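Local atomic coordinates of fructosyl amine:oxygen oxidoreductase (Neosartorya fumigata, PDB entry 4WCT), a protein that uses flavin-adenine dinucleotide to oxidise fructosyl amines (Amadori products) with molecular oxygen, a deglycating reaction. Residues Lys72-Ser77 and Gly389-Pro394. Sequence-based numbering, arbitrary orientation.
With FAD (flavin-adenine dinucleotide), chain C.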
loop_
_atom_site.group_PDB
_atom_site.type_symbol
_atom_site.label_atom_id
_atom_site.label_comp_id
_atom_site.label_asym_id
_atom_site.label_seq_id
_atom_site.Cartn_x
_atom_site.Cartn_y
_atom_site.Cartn_z
ATOM N N LYS A 72 4.877 0.771 7.677
ATOM C CA LYS A 72 4.812 -0.105 6.502
ATOM C C LYS A 72 6.237 -0.599 6.231
ATOM O O LYS A 72 7.234 -0.012 6.685
ATOM C CB LYS A 72 4.316 0.662 5.243
ATOM C CG LYS A 72 2.949 1.290 5.401
ATOM C CD LYS A 72 1.825 0.265 5.311
ATOM C CE LYS A 72 0.507 0.952 5.017
ATOM N NZ LYS A 72 -0.656 0.075 5.284
ATOM N N ILE A 73 6.319 -1.676 5.471
ATOM C CA ILE A 73 7.599 -2.279 5.090
ATOM C C ILE A 73 8.165 -1.561 3.879
ATOM O O ILE A 73 7.437 -1.275 2.936
ATOM C CB ILE A 73 7.407 -3.765 4.745
ATOM C CG1 ILE A 73 6.773 -4.512 5.930
ATOM C CG2 ILE A 73 8.748 -4.348 4.319
ATOM C CD1 ILE A 73 6.350 -5.936 5.629
ATOM N N MET A 74 9.465 -1.271 3.912
ATOM C CA MET A 74 10.237 -0.816 2.757
ATOM C C MET A 74 11.308 -1.885 2.468
ATOM O O MET A 74 12.061 -2.286 3.354
ATOM C CB MET A 74 10.920 0.533 3.059
ATOM C CG MET A 74 12.090 0.933 2.107
ATOM S SD MET A 74 11.549 1.229 0.443
ATOM C CE MET A 74 12.965 0.767 -0.553
ATOM N N GLU A 75 11.412 -2.290 1.210
ATOM C CA GLU A 75 12.468 -3.205 0.796
ATOM C C GLU A 75 12.842 -2.915 -0.641
ATOM O O GLU A 75 11.975 -2.774 -1.513
ATOM C CB GLU A 75 12.025 -4.650 0.904
ATOM C CG GLU A 75 13.222 -5.582 0.664
ATOM C CD GLU A 75 12.850 -7.014 0.412
ATOM O OE1 GLU A 75 11.658 -7.286 0.137
ATOM O OE2 GLU A 75 13.771 -7.865 0.495
ATOM N N HIS A 76 14.139 -2.918 -0.896
ATOM C CA HIS A 76 14.673 -2.846 -2.231
ATOM C C HIS A 76 15.648 -4.023 -2.448
ATOM O O HIS A 76 16.577 -4.223 -1.662
ATOM C CB HIS A 76 15.439 -1.536 -2.424
ATOM C CG HIS A 76 16.190 -1.488 -3.714
ATOM N ND1 HIS A 76 15.567 -1.682 -4.929
ATOM C CD2 HIS A 76 17.516 -1.451 -3.971
ATOM C CE1 HIS A 76 16.478 -1.715 -5.888
ATOM N NE2 HIS A 76 17.666 -1.537 -5.336
ATOM N N SER A 77 15.483 -4.724 -3.564
ATOM C CA SER A 77 16.400 -5.802 -3.961
ATOM C C SER A 77 16.871 -5.589 -5.399
ATOM O O SER A 77 16.078 -5.337 -6.300
ATOM C CB SER A 77 15.694 -7.150 -3.872
ATOM O OG SER A 77 15.199 -7.331 -2.566
ATOM N N GLY A 389 2.560 -0.260 -2.579
ATOM C CA GLY A 389 2.577 1.149 -2.924
ATOM C C GLY A 389 3.151 2.100 -1.882
ATOM O O GLY A 389 3.419 3.249 -2.216
ATOM N N ALA A 390 3.077 1.742 -0.607
ATOM C CA ALA A 390 3.392 2.691 0.451
ATOM C C ALA A 390 4.885 3.004 0.496
ATOM O O ALA A 390 5.294 4.177 0.661
ATOM C CB ALA A 390 2.915 2.192 1.818
ATOM N N MET A 391 5.711 1.995 0.270
ATOM C CA MET A 391 7.153 2.192 0.245
ATOM C C MET A 391 7.619 3.069 -0.918
ATOM O O MET A 391 8.737 3.615 -0.882
ATOM C CB MET A 391 7.903 0.860 0.239
ATOM C CG MET A 391 7.819 0.131 -1.074
ATOM S SD MET A 391 8.674 -1.457 -1.120
ATOM C CE MET A 391 7.544 -2.494 -0.212
ATOM N N GLN A 392 6.746 3.285 -1.893
ATOM C CA GLN A 392 7.039 4.123 -3.042
ATOM C C GLN A 392 6.805 5.623 -2.754
ATOM O O GLN A 392 7.081 6.445 -3.626
ATOM C CB GLN A 392 6.124 3.754 -4.233
ATOM C CG GLN A 392 5.979 2.251 -4.527
ATOM C CD GLN A 392 7.302 1.542 -4.782
ATOM O OE1 GLN A 392 8.291 2.162 -5.205
ATOM N NE2 GLN A 392 7.324 0.222 -4.535
ATOM N N MET A 393 6.320 5.965 -1.562
ATOM C CA MET A 393 5.832 7.317 -1.273
ATOM C C MET A 393 6.763 8.449 -1.711
ATOM O O MET A 393 6.287 9.447 -2.233
ATOM C CB MET A 393 5.485 7.493 0.197
ATOM C CG MET A 393 4.623 8.717 0.463
ATOM S SD MET A 393 4.438 9.085 2.219
ATOM C CE MET A 393 3.569 7.616 2.744
ATOM N N PRO A 394 8.085 8.336 -1.430
ATOM C CA PRO A 394 8.933 9.515 -1.685
ATOM C C PRO A 394 9.040 9.850 -3.182
ATOM O O PRO A 394 9.216 11.023 -3.522
ATOM C CB PRO A 394 10.302 9.090 -1.163
ATOM C CG PRO A 394 10.031 7.978 -0.203
ATOM C CD PRO A 394 8.847 7.250 -0.799
HETATM P PA FAD C . -4.377 5.479 -0.403
HETATM O O1A FAD C . -3.132 5.727 0.399
HETATM O O2A FAD C . -5.441 4.556 0.103
HETATM O O5B FAD C . -5.003 6.894 -0.682
HETATM C C5B FAD C . -6.223 6.999 -1.431
HETATM C C4B FAD C . -6.862 8.341 -1.091
HETATM O O4B FAD C . -7.985 8.579 -2.001
HETATM C C3B FAD C . -7.411 8.433 0.329
HETATM O O3B FAD C . -6.871 9.553 1.049
HETATM C C2B FAD C . -8.922 8.580 0.125
HETATM O O2B FAD C . -9.612 9.297 1.145
HETATM C C1B FAD C . -8.993 9.223 -1.262
HETATM N N9A FAD C . -10.299 8.984 -1.914
HETATM C C8A FAD C . -11.063 7.878 -1.855
HETATM N N7A FAD C . -12.220 8.064 -2.531
HETATM C C5A FAD C . -12.129 9.295 -3.098
HETATM C C6A FAD C . -13.027 10.132 -3.882
HETATM N N6A FAD C . -14.230 9.673 -4.269
HETATM N N1A FAD C . -12.605 11.382 -4.170
HETATM C C2A FAD C . -11.405 11.863 -3.819
HETATM N N3A FAD C . -10.549 11.157 -3.061
HETATM C C4A FAD C . -10.879 9.896 -2.686
HETATM N N1 FAD C . 2.679 -1.214 0.931
HETATM C C2 FAD C . 4.042 -1.250 1.140
HETATM O O2 FAD C . 4.754 -0.668 0.324
HETATM N N3 FAD C . 4.567 -1.791 2.242
HETATM C C4 FAD C . 3.812 -2.459 3.139
HETATM O O4 FAD C . 4.267 -2.999 4.185
HETATM C C4X FAD C . 2.369 -2.486 2.969
HETATM N N5 FAD C . 1.571 -3.129 3.862
HETATM C C5X FAD C . 0.220 -2.917 3.796
HETATM C C6 FAD C . -0.622 -3.353 4.814
HETATM C C7 FAD C . -1.992 -3.225 4.681
HETATM C C7M FAD C . -2.865 -3.634 5.813
HETATM C C8 FAD C . -2.542 -2.562 3.491
HETATM C C8M FAD C . -4.000 -2.351 3.310
HETATM C C9 FAD C . -1.716 -2.034 2.531
HETATM C C9A FAD C . -0.353 -2.233 2.610
HETATM N N10 FAD C . 0.486 -1.782 1.587
HETATM C C10 FAD C . 1.865 -1.814 1.800
HETATM C "C1'" FAD C . 0.033 -1.166 0.348
HETATM C "C2'" FAD C . 0.019 0.353 0.409
HETATM O "O2'" FAD C . -0.626 0.715 1.622
HETATM C "C3'" FAD C . -0.757 0.883 -0.804
HETATM O "O3'" FAD C . -0.300 0.232 -1.999
HETATM C "C4'" FAD C . -0.623 2.402 -0.944
HETATM O "O4'" FAD C . -0.788 3.015 0.333
HETATM C "C5'" FAD C . -1.726 2.883 -1.879
HETATM O "O5'" FAD C . -1.587 4.292 -2.059
HETATM P P FAD C . -2.749 5.110 -2.810
HETATM O O1P FAD C . -2.351 6.569 -2.807
HETATM O O2P FAD C . -3.028 4.385 -4.104
HETATM O O3P FAD C . -4.015 4.910 -1.844
#
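Met391 reaches along the backbone of strand 72-75 and makes the tight part of this contact. Its CE lies 3.4 Å from the carbonyl O of Ile73, while SD accepts a weak but nearly straight hydrogen bond from Glu75 N (3.7 Å, N-H...S angle 169°). The torsions explain this path: CG sits between the backbone N and the carbonyl carbon (chi1 73°), and the chain bends at chi3, bringing the terminal methyl back to Ile73. Met74 crosses Met391 at about a right angle, its SD against Met391 CB at 3.7 Å.

Both segments also grip the pyrimidine end of the flavin, as expected for the cofactor site of an FAD-dependent oxidoreductase. Ile73 pairs with the flavin through two backbone bonds, its N donating to FAD O4 (2.8 Å) and its O accepting from FAD N3 (3.0 Å). From the type I beta turn 390-393, which leads into helix 393-404, Met391 N donates to FAD O2 at 2.8 Å.

Towards Lys72 the packing between the segments thins to one touch, CG on Ala390 CB (3.7 Å); beyond it the lysine runs over the isoalloxazine, its NZ 3.5 Å from FAD C5X and salt-bridged to Asp69. The looser, more open side lies at the side chain of Glu75: its backbone meets Met391, but the partly exposed side chain leads away from 389-394, and OE2 hydrogen-bonds His172.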